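PDB 2Z5L: tylactone synthase starter module and modules 1 & 2 from Streptomyces fradiae, which probably reduces the beta-keto group of a growing polyketide during tylosin biosynthesis, through a ketoreductase of the short-chain dehydrogenase/reductase family that also determines chirality. Local coordinates for residues 319-324 / 339-344; 357-362 / 404-409; 368-373 / 412-417. All coordinates share one frame; numbering follows the deposited sequence.

Contact 1 (319-324 / 339-344)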
ATOM      1  N   CYS A 319     -22.065  11.110  -1.547  1.00 45.99           N
ATOM      2  CA  CYS A 319     -20.780  11.675  -1.921  1.00 50.37           C
ATOM      3  C   CYS A 319     -19.959  10.698  -2.759  1.00 52.59           C
ATOM      4  O   CYS A 319     -20.132   9.484  -2.665  1.00 53.73           O
ATOM      5  CB  CYS A 319     -19.983  12.043  -0.668  1.00 51.57           C
ATOM      6  SG  CYS A 319     -18.281  12.584  -1.013  1.00 57.26           S
ATOM      7  N   ASP A 320     -19.065  11.236  -3.578  1.00 55.07           N
ATOM      8  CA  ASP A 320     -18.200  10.408  -4.406  1.00 59.10           C
ATOM      9  C   ASP A 320     -16.887  10.230  -3.669  1.00 60.52           C
ATOM     10  O   ASP A 320     -15.889   9.807  -4.256  1.00 60.42           O
ATOM     11  CB  ASP A 320     -17.940  11.078  -5.747  1.00 61.52           C
ATOM     12  CG  ASP A 320     -19.214  11.460  -6.451  1.00 64.59           C
ATOM     13  OD1 ASP A 320     -19.136  12.008  -7.575  1.00 66.40           O
ATOM     14  OD2 ASP A 320     -20.298  11.211  -5.875  1.00 66.00           O
ATOM     15  N   VAL A 321     -16.909  10.578  -2.383  1.00 60.93           N
ATOM     16  CA  VAL A 321     -15.752  10.481  -1.497  1.00 61.53           C
ATOM     17  C   VAL A 321     -14.595  11.378  -1.952  1.00 61.49           C
ATOM     18  O   VAL A 321     -13.940  12.007  -1.128  1.00 60.69           O
ATOM     19  CB  VAL A 321     -15.257   9.019  -1.401  1.00 62.03           C
ATOM     20  CG1 VAL A 321     -14.247   8.887  -0.281  1.00 60.04           C
ATOM     21  CG2 VAL A 321     -16.436   8.075  -1.182  1.00 61.38           C
ATOM     22  N   ALA A 322     -14.356  11.429  -3.261  1.00 61.71           N
ATOM     23  CA  ALA A 322     -13.288  12.236  -3.841  1.00 61.11           C
ATOM     24  C   ALA A 322     -13.814  13.602  -4.290  1.00 60.30           C
ATOM     25  O   ALA A 322     -13.061  14.423  -4.811  1.00 60.71           O
ATOM     26  CB  ALA A 322     -12.665  11.500  -5.019  1.00 61.31           C
ATOM     27  N   GLU A 323     -15.109  13.835  -4.088  1.00 59.51           N
ATOM     28  CA  GLU A 323     -15.747  15.097  -4.458  1.00 58.86           C
ATOM     29  C   GLU A 323     -15.457  16.121  -3.359  1.00 57.02           C
ATOM     30  O   GLU A 323     -15.795  15.909  -2.189  1.00 56.67           O
ATOM     31  CB  GLU A 323     -17.254  14.885  -4.593  1.00 60.84           C
ATOM     32  CG  GLU A 323     -17.982  15.910  -5.434  1.00 62.66           C
ATOM     33  CD  GLU A 323     -19.468  15.599  -5.563  1.00 64.55           C
ATOM     34  OE1 GLU A 323     -20.250  16.013  -4.678  1.00 63.54           O
ATOM     35  OE2 GLU A 323     -19.848  14.926  -6.549  1.00 64.99           O
ATOM     36  N   ARG A 324     -14.820  17.226  -3.731  1.00 54.56           N
ATOM     37  CA  ARG A 324     -14.469  18.270  -2.769  1.00 51.85           C
ATOM     38  C   ARG A 324     -15.628  18.902  -2.014  1.00 48.03           C
ATOM     39  O   ARG A 324     -15.732  18.785  -0.787  1.00 47.71           O
ATOM     40  CB  ARG A 324     -13.672  19.381  -3.453  1.00 54.09           C
ATOM     41  CG  ARG A 324     -12.180  19.154  -3.430  1.00 56.61           C
ATOM     42  CD  ARG A 324     -11.446  20.468  -3.261  1.00 60.25           C
ATOM     43  NE  ARG A 324     -11.931  21.210  -2.095  1.00 60.42           N
ATOM     44  CZ  ARG A 324     -12.627  22.343  -2.156  1.00 61.50           C
ATOM     45  NH1 ARG A 324     -13.025  22.939  -1.039  1.00 60.32           N
ATOM     46  NH2 ARG A 324     -12.913  22.892  -3.330  1.00 60.83           N
ATOM     47  N   VAL A 339     -12.577  10.547  12.524  1.00 23.29           N
ATOM     48  CA  VAL A 339     -12.895  10.204  11.136  1.00 22.69           C
ATOM     49  C   VAL A 339     -12.488   8.762  10.862  1.00 25.74           C
ATOM     50  O   VAL A 339     -11.392   8.346  11.232  1.00 25.85           O
ATOM     51  CB  VAL A 339     -12.146  11.122  10.132  1.00 23.38           C
ATOM     52  CG1 VAL A 339     -12.445  10.698   8.700  1.00 21.43           C
ATOM     53  CG2 VAL A 339     -12.561  12.561  10.335  1.00 20.63           C
ATOM     54  N   PHE A 340     -13.374   7.994  10.233  1.00 25.94           N
ATOM     55  CA  PHE A 340     -13.084   6.596   9.888  1.00 25.18           C
ATOM     56  C   PHE A 340     -13.319   6.433   8.380  1.00 24.57           C
ATOM     57  O   PHE A 340     -14.446   6.545   7.896  1.00 25.74           O
ATOM     58  CB  PHE A 340     -13.990   5.650  10.674  1.00 25.32           C
ATOM     59  CG  PHE A 340     -13.667   5.582  12.149  1.00 27.66           C
ATOM     60  CD1 PHE A 340     -12.771   4.650  12.647  1.00 28.58           C
ATOM     61  CD2 PHE A 340     -14.272   6.451  13.042  1.00 28.48           C
ATOM     62  CE1 PHE A 340     -12.497   4.574  14.021  1.00 28.83           C
ATOM     63  CE2 PHE A 340     -14.005   6.384  14.412  1.00 28.96           C
ATOM     64  CZ  PHE A 340     -13.117   5.448  14.899  1.00 28.88           C
ATOM     65  N   HIS A 341     -12.250   6.171   7.639  1.00 22.67           N
ATOM     66  CA  HIS A 341     -12.336   6.021   6.191  1.00 23.64           C
ATOM     67  C   HIS A 341     -12.400   4.557   5.772  1.00 24.54           C
ATOM     68  O   HIS A 341     -11.369   3.896   5.694  1.00 25.45           O
ATOM     69  CB  HIS A 341     -11.121   6.687   5.540  1.00 22.69           C
ATOM     70  CG  HIS A 341     -11.206   6.788   4.048  1.00 21.82           C
ATOM     71  ND1 HIS A 341     -12.300   7.316   3.400  1.00 25.36           N
ATOM     72  CD2 HIS A 341     -10.326   6.432   3.081  1.00 21.58           C
ATOM     73  CE1 HIS A 341     -12.093   7.280   2.093  1.00 25.61           C
ATOM     74  NE2 HIS A 341     -10.905   6.747   1.874  1.00 27.58           N
ATOM     75  N   THR A 342     -13.602   4.048   5.506  1.00 24.85           N
ATOM     76  CA  THR A 342     -13.722   2.654   5.085  1.00 26.60           C
ATOM     77  C   THR A 342     -14.064   2.573   3.594  1.00 30.37           C
ATOM     78  O   THR A 342     -14.106   1.484   3.030  1.00 31.65           O
ATOM     79  CB  THR A 342     -14.782   1.857   5.920  1.00 23.25           C
ATOM     80  OG1 THR A 342     -16.064   1.987   5.319  1.00 22.58           O
ATOM     81  CG2 THR A 342     -14.914   2.393   7.351  1.00 23.40           C
ATOM     82  N   ALA A 343     -14.285   3.723   2.945  1.00 32.26           N
ATOM     83  CA  ALA A 343     -14.636   3.725   1.517  1.00 34.52           C
ATOM     84  C   ALA A 343     -13.579   3.102   0.607  1.00 35.34           C
ATOM     85  O   ALA A 343     -12.378   3.197   0.856  1.00 34.50           O
ATOM     86  CB  ALA A 343     -14.946   5.142   1.038  1.00 31.39           C
ATOM     87  N   GLY A 344     -14.047   2.491  -0.475  1.00 37.56           N
ATOM     88  CA  GLY A 344     -13.148   1.859  -1.422  1.00 41.06           C
ATOM     89  C   GLY A 344     -13.898   0.875  -2.288  1.00 43.78           C
ATOM     90  O   GLY A 344     -15.088   0.625  -2.067  1.00 44.71           O
TER
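Val321 reaches across to His341 and Ala343, joining the loop after strand 313-318 to the end of strand 338-341 and the loop that follows, in the Rossmann fold on which this short-chain dehydrogenase/reductase is built. Residues 319-324 form the loop between strand 313-318 and helix 324-333, while residues 339-344 are the end of strand 338-341 and the loop beyond it. The whole contact hangs on one side chain, and only 91 Å² is buried between the segments.

Val321 directs its CB at the other segment and brings both methyls into contact. With CG1 trans to the main-chain nitrogen (chi1 -169°), that methyl lies in the plane of the His341 ring and meets its edge, CG1 to CE1 3.6 Å. The same CG1 also touches Ala343 CB at 4.0 Å, and the second branch, CG2, is likewise 4.0 Å from Ala343 CB, which thus faces the valine fork. Farther along, Ala322 turns instead to Cys368 on helix 356-376, Glu323 occupies the N-cap of the next helix, and Arg324 begins that helix beside Leu372.

The edge that Val321 meets belongs to a ring held at both nitrogens: ND1 is hydrogen-bonded to Thr265 OG1, NE2 to the backbone oxygen of Lys366. These bonds should fix the ring's rotation. In this family, loops at the carboxyl ends of these strands commonly border the nucleotide site, and the sequence from His341 to Gly344 resembles the family's Asn-Asn-Ala-Gly motif. Over one face of the His341 imidazole, displaced toward its rim, sits Ala343 N, 4.1 Å above the ring plane.

Contact 2 (357-362 / 404-409)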
ATOM      1  N   GLU A 357      -7.631   3.025 -16.571  1.00 36.80           N
ATOM      2  CA  GLU A 357      -8.920   3.386 -15.982  1.00 36.66           C
ATOM      3  C   GLU A 357      -9.157   2.647 -14.668  1.00 34.65           C
ATOM      4  O   GLU A 357      -9.604   3.242 -13.691  1.00 30.93           O
ATOM      5  CB  GLU A 357     -10.071   3.054 -16.947  1.00 41.19           C
ATOM      6  CG  GLU A 357     -10.109   3.897 -18.234  1.00 46.89           C
ATOM      7  CD  GLU A 357      -8.963   3.588 -19.200  1.00 48.69           C
ATOM      8  OE1 GLU A 357      -8.796   4.348 -20.186  1.00 50.97           O
ATOM      9  OE2 GLU A 357      -8.240   2.587 -18.978  1.00 48.59           O
ATOM     10  N   SER A 358      -8.865   1.344 -14.645  1.00 33.16           N
ATOM     11  CA  SER A 358      -9.081   0.553 -13.427  1.00 31.53           C
ATOM     12  C   SER A 358      -8.235   1.055 -12.252  1.00 28.90           C
ATOM     13  O   SER A 358      -8.687   1.062 -11.105  1.00 25.85           O
ATOM     14  CB  SER A 358      -8.795  -0.937 -13.686  1.00 29.74           C
ATOM     15  OG  SER A 358      -7.449  -1.166 -14.081  1.00 35.93           O
ATOM     16  N   PHE A 359      -7.012   1.485 -12.553  1.00 27.36           N
ATOM     17  CA  PHE A 359      -6.106   1.991 -11.525  1.00 28.02           C
ATOM     18  C   PHE A 359      -6.677   3.261 -10.898  1.00 28.75           C
ATOM     19  O   PHE A 359      -6.500   3.525  -9.705  1.00 26.40           O
ATOM     20  CB  PHE A 359      -4.715   2.265 -12.119  1.00 28.48           C
ATOM     21  CG  PHE A 359      -3.705   2.756 -11.114  1.00 28.63           C
ATOM     22  CD1 PHE A 359      -3.561   4.118 -10.845  1.00 29.08           C
ATOM     23  CD2 PHE A 359      -2.898   1.858 -10.436  1.00 30.42           C
ATOM     24  CE1 PHE A 359      -2.616   4.576  -9.902  1.00 29.56           C
ATOM     25  CE2 PHE A 359      -1.952   2.300  -9.496  1.00 28.56           C
ATOM     26  CZ  PHE A 359      -1.815   3.664  -9.231  1.00 28.08           C
ATOM     27  N   GLU A 360      -7.370   4.050 -11.706  1.00 29.50           N
ATOM     28  CA  GLU A 360      -7.961   5.278 -11.201  1.00 32.02           C
ATOM     29  C   GLU A 360      -9.213   4.983 -10.422  1.00 29.94           C
ATOM     30  O   GLU A 360      -9.472   5.575  -9.380  1.00 30.75           O
ATOM     31  CB  GLU A 360      -8.283   6.233 -12.351  1.00 36.35           C
ATOM     32  CG  GLU A 360      -7.070   6.951 -12.884  1.00 40.55           C
ATOM     33  CD  GLU A 360      -6.342   7.712 -11.783  1.00 43.73           C
ATOM     34  OE1 GLU A 360      -6.935   8.650 -11.188  1.00 45.17           O
ATOM     35  OE2 GLU A 360      -5.178   7.352 -11.504  1.00 46.62           O
ATOM     36  N   THR A 361     -10.002   4.059 -10.940  1.00 29.17           N
ATOM     37  CA  THR A 361     -11.243   3.698 -10.282  1.00 27.66           C
ATOM     38  C   THR A 361     -10.949   3.165  -8.888  1.00 26.08           C
ATOM     39  O   THR A 361     -11.679   3.437  -7.933  1.00 25.07           O
ATOM     40  CB  THR A 361     -11.981   2.651 -11.118  1.00 27.22           C
ATOM     41  OG1 THR A 361     -12.386   3.244 -12.361  1.00 28.37           O
ATOM     42  CG2 THR A 361     -13.192   2.135 -10.378  1.00 28.44           C
ATOM     43  N   VAL A 362      -9.845   2.435  -8.766  1.00 27.47           N
ATOM     44  CA  VAL A 362      -9.482   1.858  -7.484  1.00 28.08           C
ATOM     45  C   VAL A 362      -8.952   2.869  -6.483  1.00 30.18           C
ATOM     46  O   VAL A 362      -9.277   2.806  -5.289  1.00 28.69           O
ATOM     47  CB  VAL A 362      -8.466   0.719  -7.675  1.00 26.96           C
ATOM     48  CG1 VAL A 362      -7.950   0.213  -6.313  1.00 23.78           C
ATOM     49  CG2 VAL A 362      -9.141  -0.408  -8.423  1.00 26.01           C
ATOM     50  N   TYR A 404      -4.842  -2.124  -6.186  1.00 19.17           N
ATOM     51  CA  TYR A 404      -5.335  -2.049  -4.815  1.00 20.79           C
ATOM     52  C   TYR A 404      -4.180  -1.895  -3.814  1.00 20.24           C
ATOM     53  O   TYR A 404      -4.305  -1.212  -2.786  1.00 18.73           O
ATOM     54  CB  TYR A 404      -6.156  -3.301  -4.490  1.00 20.89           C
ATOM     55  CG  TYR A 404      -7.033  -3.161  -3.272  1.00 24.86           C
ATOM     56  CD1 TYR A 404      -8.024  -2.175  -3.215  1.00 25.47           C
ATOM     57  CD2 TYR A 404      -6.930  -4.058  -2.204  1.00 24.28           C
ATOM     58  CE1 TYR A 404      -8.894  -2.092  -2.139  1.00 25.48           C
ATOM     59  CE2 TYR A 404      -7.793  -3.985  -1.123  1.00 25.54           C
ATOM     60  CZ  TYR A 404      -8.777  -3.001  -1.098  1.00 26.05           C
ATOM     61  OH  TYR A 404      -9.669  -2.938  -0.057  1.00 30.88           O
ATOM     62  N   ALA A 405      -3.060  -2.550  -4.110  1.00 21.55           N
ATOM     63  CA  ALA A 405      -1.895  -2.466  -3.234  1.00 20.23           C
ATOM     64  C   ALA A 405      -1.249  -1.095  -3.304  1.00 22.38           C
ATOM     65  O   ALA A 405      -0.729  -0.594  -2.294  1.00 20.75           O
ATOM     66  CB  ALA A 405      -0.880  -3.536  -3.587  1.00 17.63           C
ATOM     67  N   ALA A 406      -1.264  -0.487  -4.488  1.00 21.97           N
ATOM     68  CA  ALA A 406      -0.676   0.838  -4.604  1.00 21.63           C
ATOM     69  C   ALA A 406      -1.500   1.786  -3.733  1.00 22.40           C
ATOM     70  O   ALA A 406      -0.950   2.515  -2.906  1.00 23.67           O
ATOM     71  CB  ALA A 406      -0.673   1.308  -6.061  1.00 24.62           C
ATOM     72  N   ALA A 407      -2.821   1.725  -3.884  1.00 21.28           N
ATOM     73  CA  ALA A 407      -3.730   2.599  -3.143  1.00 19.17           C
ATOM     74  C   ALA A 407      -3.629   2.455  -1.624  1.00 21.07           C
ATOM     75  O   ALA A 407      -3.561   3.446  -0.895  1.00 16.84           O
ATOM     76  CB  ALA A 407      -5.166   2.353  -3.592  1.00 20.51           C
ATOM     77  N   ASN A 408      -3.642   1.219  -1.144  1.00 18.57           N
ATOM     78  CA  ASN A 408      -3.539   0.979   0.280  1.00 19.92           C
ATOM     79  C   ASN A 408      -2.151   1.402   0.778  1.00 20.67           C
ATOM     80  O   ASN A 408      -2.034   2.020   1.843  1.00 22.74           O
ATOM     81  CB  ASN A 408      -3.888  -0.481   0.583  1.00 20.47           C
ATOM     82  CG  ASN A 408      -5.387  -0.719   0.523  1.00 22.28           C
ATOM     83  OD1 ASN A 408      -6.127  -0.249   1.390  1.00 27.95           O
ATOM     84  ND2 ASN A 408      -5.845  -1.420  -0.506  1.00 25.42           N
ATOM     85  N   ALA A 409      -1.107   1.126   0.001  1.00 21.62           N
ATOM     86  CA  ALA A 409       0.232   1.555   0.394  1.00 24.33           C
ATOM     87  C   ALA A 409       0.199   3.081   0.641  1.00 25.15           C
ATOM     88  O   ALA A 409       0.812   3.572   1.588  1.00 26.34           O
ATOM     89  CB  ALA A 409       1.248   1.206  -0.705  1.00 24.62           C
TER
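Val362 drives its CG1 methyl against the start of the 404-409 segment, 3.8 Å from Tyr404 CA. The methyl also lies in the plane of the tyrosine ring, at its edge, with CG1 to CD1 3.9 Å, and brushes Ala407 CB at 4.4 Å. Placing CG1 opposite the backbone N (chi1 173°) points this branch at the tyrosine backbone. One turn earlier, Phe359 lays CE2 obliquely against Ala406 CB at 3.8 Å, so an aromatic ring and a valine grip a helix surface lined with alanines. The local axes come within 9.6 Å and cross at -35°.

Outside this apolar shell, Asn408 is bound back to the tyrosine turn. Its ND2 donates to Tyr404 O (2.8 Å, bent at 139°) from the face of that carbonyl opposite the one used by Asn408 N. The same ND2 stands over the centre of the Tyr404 ring, 3.1 Å above its plane, while OD1 is hydrogen-bonded to Lys366 NZ. Phe359 is further enclosed by Val122 and Ile126 of helix 119-135 and by Gln164 of helix 160-175.

The spacing Tyr-x-x-x-Asn, with a lysine from the preceding helix at the asparagine, is consistent with the active-site arrangement of polyketide synthase ketoreductases, in which the lysine and asparagine positions are exchanged relative to the Tyr-x-x-x-Lys of classical short-chain dehydrogenases.

Contact 3 (368-373 / 412-417)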
ATOM      1  N   CYS A 368      -7.881   9.257  -3.016  1.00 43.96           N
ATOM      2  CA  CYS A 368      -8.450  10.596  -3.093  1.00 43.77           C
ATOM      3  C   CYS A 368      -9.291  10.930  -1.856  1.00 42.83           C
ATOM      4  O   CYS A 368      -9.224  12.045  -1.332  1.00 43.33           O
ATOM      5  CB  CYS A 368      -9.300  10.742  -4.365  1.00 44.76           C
ATOM      6  SG  CYS A 368      -8.341  10.660  -5.925  1.00 49.34           S
ATOM      7  N   GLY A 369     -10.076   9.966  -1.388  1.00 40.66           N
ATOM      8  CA  GLY A 369     -10.910  10.192  -0.220  1.00 38.13           C
ATOM      9  C   GLY A 369     -10.137  10.581   1.030  1.00 38.74           C
ATOM     10  O   GLY A 369     -10.450  11.581   1.687  1.00 37.48           O
ATOM     11  N   ALA A 370      -9.124   9.784   1.359  1.00 36.39           N
ATOM     12  CA  ALA A 370      -8.296  10.014   2.533  1.00 35.34           C
ATOM     13  C   ALA A 370      -7.490  11.305   2.423  1.00 37.35           C
ATOM     14  O   ALA A 370      -7.279  12.009   3.415  1.00 36.65           O
ATOM     15  CB  ALA A 370      -7.351   8.838   2.733  1.00 33.69           C
ATOM     16  N   GLU A 371      -7.044  11.621   1.211  1.00 37.07           N
ATOM     17  CA  GLU A 371      -6.249  12.823   1.010  1.00 38.49           C
ATOM     18  C   GLU A 371      -7.118  14.079   1.190  1.00 36.95           C
ATOM     19  O   GLU A 371      -6.646  15.081   1.713  1.00 36.78           O
ATOM     20  CB  GLU A 371      -5.585  12.783  -0.378  1.00 40.18           C
ATOM     21  CG  GLU A 371      -4.617  13.933  -0.678  1.00 45.66           C
ATOM     22  CD  GLU A 371      -3.387  13.961   0.244  1.00 47.22           C
ATOM     23  OE1 GLU A 371      -2.666  12.936   0.345  1.00 47.41           O
ATOM     24  OE2 GLU A 371      -3.142  15.024   0.855  1.00 47.71           O
ATOM     25  N   LEU A 372      -8.380  14.015   0.771  1.00 35.98           N
ATOM     26  CA  LEU A 372      -9.289  15.145   0.928  1.00 34.37           C
ATOM     27  C   LEU A 372      -9.670  15.338   2.398  1.00 35.70           C
ATOM     28  O   LEU A 372      -9.805  16.467   2.870  1.00 33.09           O
ATOM     29  CB  LEU A 372     -10.563  14.951   0.104  1.00 33.70           C
ATOM     30  CG  LEU A 372     -10.435  15.289  -1.373  1.00 36.12           C
ATOM     31  CD1 LEU A 372     -11.682  14.874  -2.103  1.00 35.66           C
ATOM     32  CD2 LEU A 372     -10.184  16.799  -1.535  1.00 37.03           C
ATOM     33  N   LEU A 373      -9.861  14.232   3.116  1.00 35.22           N
ATOM     34  CA  LEU A 373     -10.207  14.308   4.527  1.00 35.88           C
ATOM     35  C   LEU A 373      -9.022  14.889   5.282  1.00 36.15           C
ATOM     36  O   LEU A 373      -9.184  15.597   6.279  1.00 35.42           O
ATOM     37  CB  LEU A 373     -10.538  12.926   5.088  1.00 34.44           C
ATOM     38  CG  LEU A 373     -11.785  12.232   4.543  1.00 34.59           C
ATOM     39  CD1 LEU A 373     -11.766  10.776   5.002  1.00 34.77           C
ATOM     40  CD2 LEU A 373     -13.048  12.931   5.018  1.00 32.34           C
ATOM     41  N   ASP A 412      -1.240   4.269   4.061  1.00 28.21           N
ATOM     42  CA  ASP A 412      -0.247   4.106   5.122  1.00 29.99           C
ATOM     43  C   ASP A 412       0.750   5.270   5.182  1.00 30.85           C
ATOM     44  O   ASP A 412       1.020   5.804   6.264  1.00 31.76           O
ATOM     45  CB  ASP A 412       0.507   2.778   4.954  1.00 29.38           C
ATOM     46  CG  ASP A 412      -0.432   1.571   4.872  1.00 32.80           C
ATOM     47  OD1 ASP A 412      -1.595   1.668   5.324  1.00 33.63           O
ATOM     48  OD2 ASP A 412      -0.004   0.515   4.370  1.00 33.37           O
ATOM     49  N   ALA A 413       1.281   5.674   4.031  1.00 30.07           N
ATOM     50  CA  ALA A 413       2.250   6.770   3.988  1.00 30.89           C
ATOM     51  C   ALA A 413       1.633   8.057   4.530  1.00 31.29           C
ATOM     52  O   ALA A 413       2.298   8.835   5.216  1.00 33.56           O
ATOM     53  CB  ALA A 413       2.743   6.984   2.553  1.00 26.88           C
ATOM     54  N   LEU A 414       0.364   8.280   4.195  1.00 32.79           N
ATOM     55  CA  LEU A 414      -0.364   9.452   4.646  1.00 32.65           C
ATOM     56  C   LEU A 414      -0.439   9.435   6.168  1.00 33.39           C
ATOM     57  O   LEU A 414      -0.321  10.480   6.814  1.00 33.23           O
ATOM     58  CB  LEU A 414      -1.774   9.470   4.054  1.00 33.12           C
ATOM     59  CG  LEU A 414      -2.725  10.560   4.578  1.00 35.09           C
ATOM     60  CD1 LEU A 414      -2.256  11.936   4.130  1.00 34.07           C
ATOM     61  CD2 LEU A 414      -4.139  10.299   4.048  1.00 35.84           C
ATOM     62  N   ALA A 415      -0.613   8.249   6.740  1.00 32.19           N
ATOM     63  CA  ALA A 415      -0.684   8.110   8.186  1.00 33.77           C
ATOM     64  C   ALA A 415       0.644   8.568   8.776  1.00 35.05           C
ATOM     65  O   ALA A 415       0.679   9.405   9.681  1.00 34.98           O
ATOM     66  CB  ALA A 415      -0.952   6.652   8.564  1.00 33.19           C
ATOM     67  N   GLU A 416       1.734   8.016   8.242  1.00 35.80           N
ATOM     68  CA  GLU A 416       3.086   8.351   8.694  1.00 37.59           C
ATOM     69  C   GLU A 416       3.352   9.844   8.569  1.00 37.55           C
ATOM     70  O   GLU A 416       3.797  10.480   9.522  1.00 37.54           O
ATOM     71  CB  GLU A 416       4.148   7.583   7.887  1.00 38.66           C
ATOM     72  CG  GLU A 416       4.009   6.068   7.954  1.00 41.24           C
ATOM     73  CD  GLU A 416       5.271   5.328   7.518  1.00 42.99           C
ATOM     74  OE1 GLU A 416       6.289   5.394   8.234  1.00 45.61           O
ATOM     75  OE2 GLU A 416       5.247   4.674   6.459  1.00 42.69           O
ATOM     76  N   ARG A 417       3.078  10.403   7.397  1.00 35.93           N
ATOM     77  CA  ARG A 417       3.312  11.818   7.213  1.00 37.33           C
ATOM     78  C   ARG A 417       2.489  12.674   8.166  1.00 38.16           C
ATOM     79  O   ARG A 417       2.954  13.720   8.632  1.00 40.98           O
ATOM     80  CB  ARG A 417       3.035  12.234   5.771  1.00 35.55           C
ATOM     81  CG  ARG A 417       4.010  11.631   4.768  1.00 33.23           C
ATOM     82  CD  ARG A 417       3.942  12.372   3.452  1.00 32.55           C
ATOM     83  NE  ARG A 417       2.582  12.424   2.913  1.00 31.56           N
ATOM     84  CZ  ARG A 417       1.976  11.402   2.309  1.00 29.91           C
ATOM     85  NH1 ARG A 417       2.607  10.245   2.165  1.00 26.17           N
ATOM     86  NH2 ARG A 417       0.747  11.540   1.830  1.00 30.12           N
TER
HETATM   87  O   HOH W   1      -0.725  14.021   1.922  1.00 38.45           O
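Ala370 and Leu414 meet where two helical segments run almost side by side in the same direction, their local axes 10.8 Å apart and inclined by 17°. The backbones come closest at Glu371 and Leu414, CA to CA 7.7 Å. Leu414 spans the interface: extended away from its own backbone N (chi1 173°), it brings CD2 to 3.6 Å from Ala370 O and also against Ala370 CB, while CD1 touches Glu371 OE1 at 3.9 Å, the two side chains crossing obliquely.

A polar bridge flanks the leucine at the more exposed margin of the contact. Glu371, bent at chi2 (63°), points OE1 at the edge of the Arg417 guanidinium, and the two groups are nearly coplanar. The direct salt bridge is long, OE1 to NH2 4.0 Å, but water 1 completes it, donating to Glu371 OE1 (2.7 Å) and accepting from Arg417 NH2 (2.9 Å). Pro158 O also accepts from NH1, which should steady the guanidinium; one guanidinium face lies over Leu414 CA, offset toward the rim.

Ala370 and Leu414 both touch Leu388 of strand 386-391, so the two helices line one face of the parallel strands, as helices of successive beta-alpha-beta crossovers do within one half of a Rossmann fold.

Along the chain, contact 1 closes before the other two open, whereas contacts 2 and 3 alternate because both join helix 356-376 to helix 402-419, first near their starts and then farther along. Their centres lie 14 Å apart. Contact 1 is 11 Å from contact 3, centre to centre, and touches it directly: Val321 CG1 packs on Gly369 CA at 3.6 Å. Contact 2 stays about 6 Å from contact 1 at the nearest atoms. Helix 356-376, which follows strand 338-341, therefore ties the loop ends of the strands to the helix bearing Tyr404, so the three contacts pack helices and strand ends of one ketoreductase Rossmann fold together, with contact 2 at the probable active site.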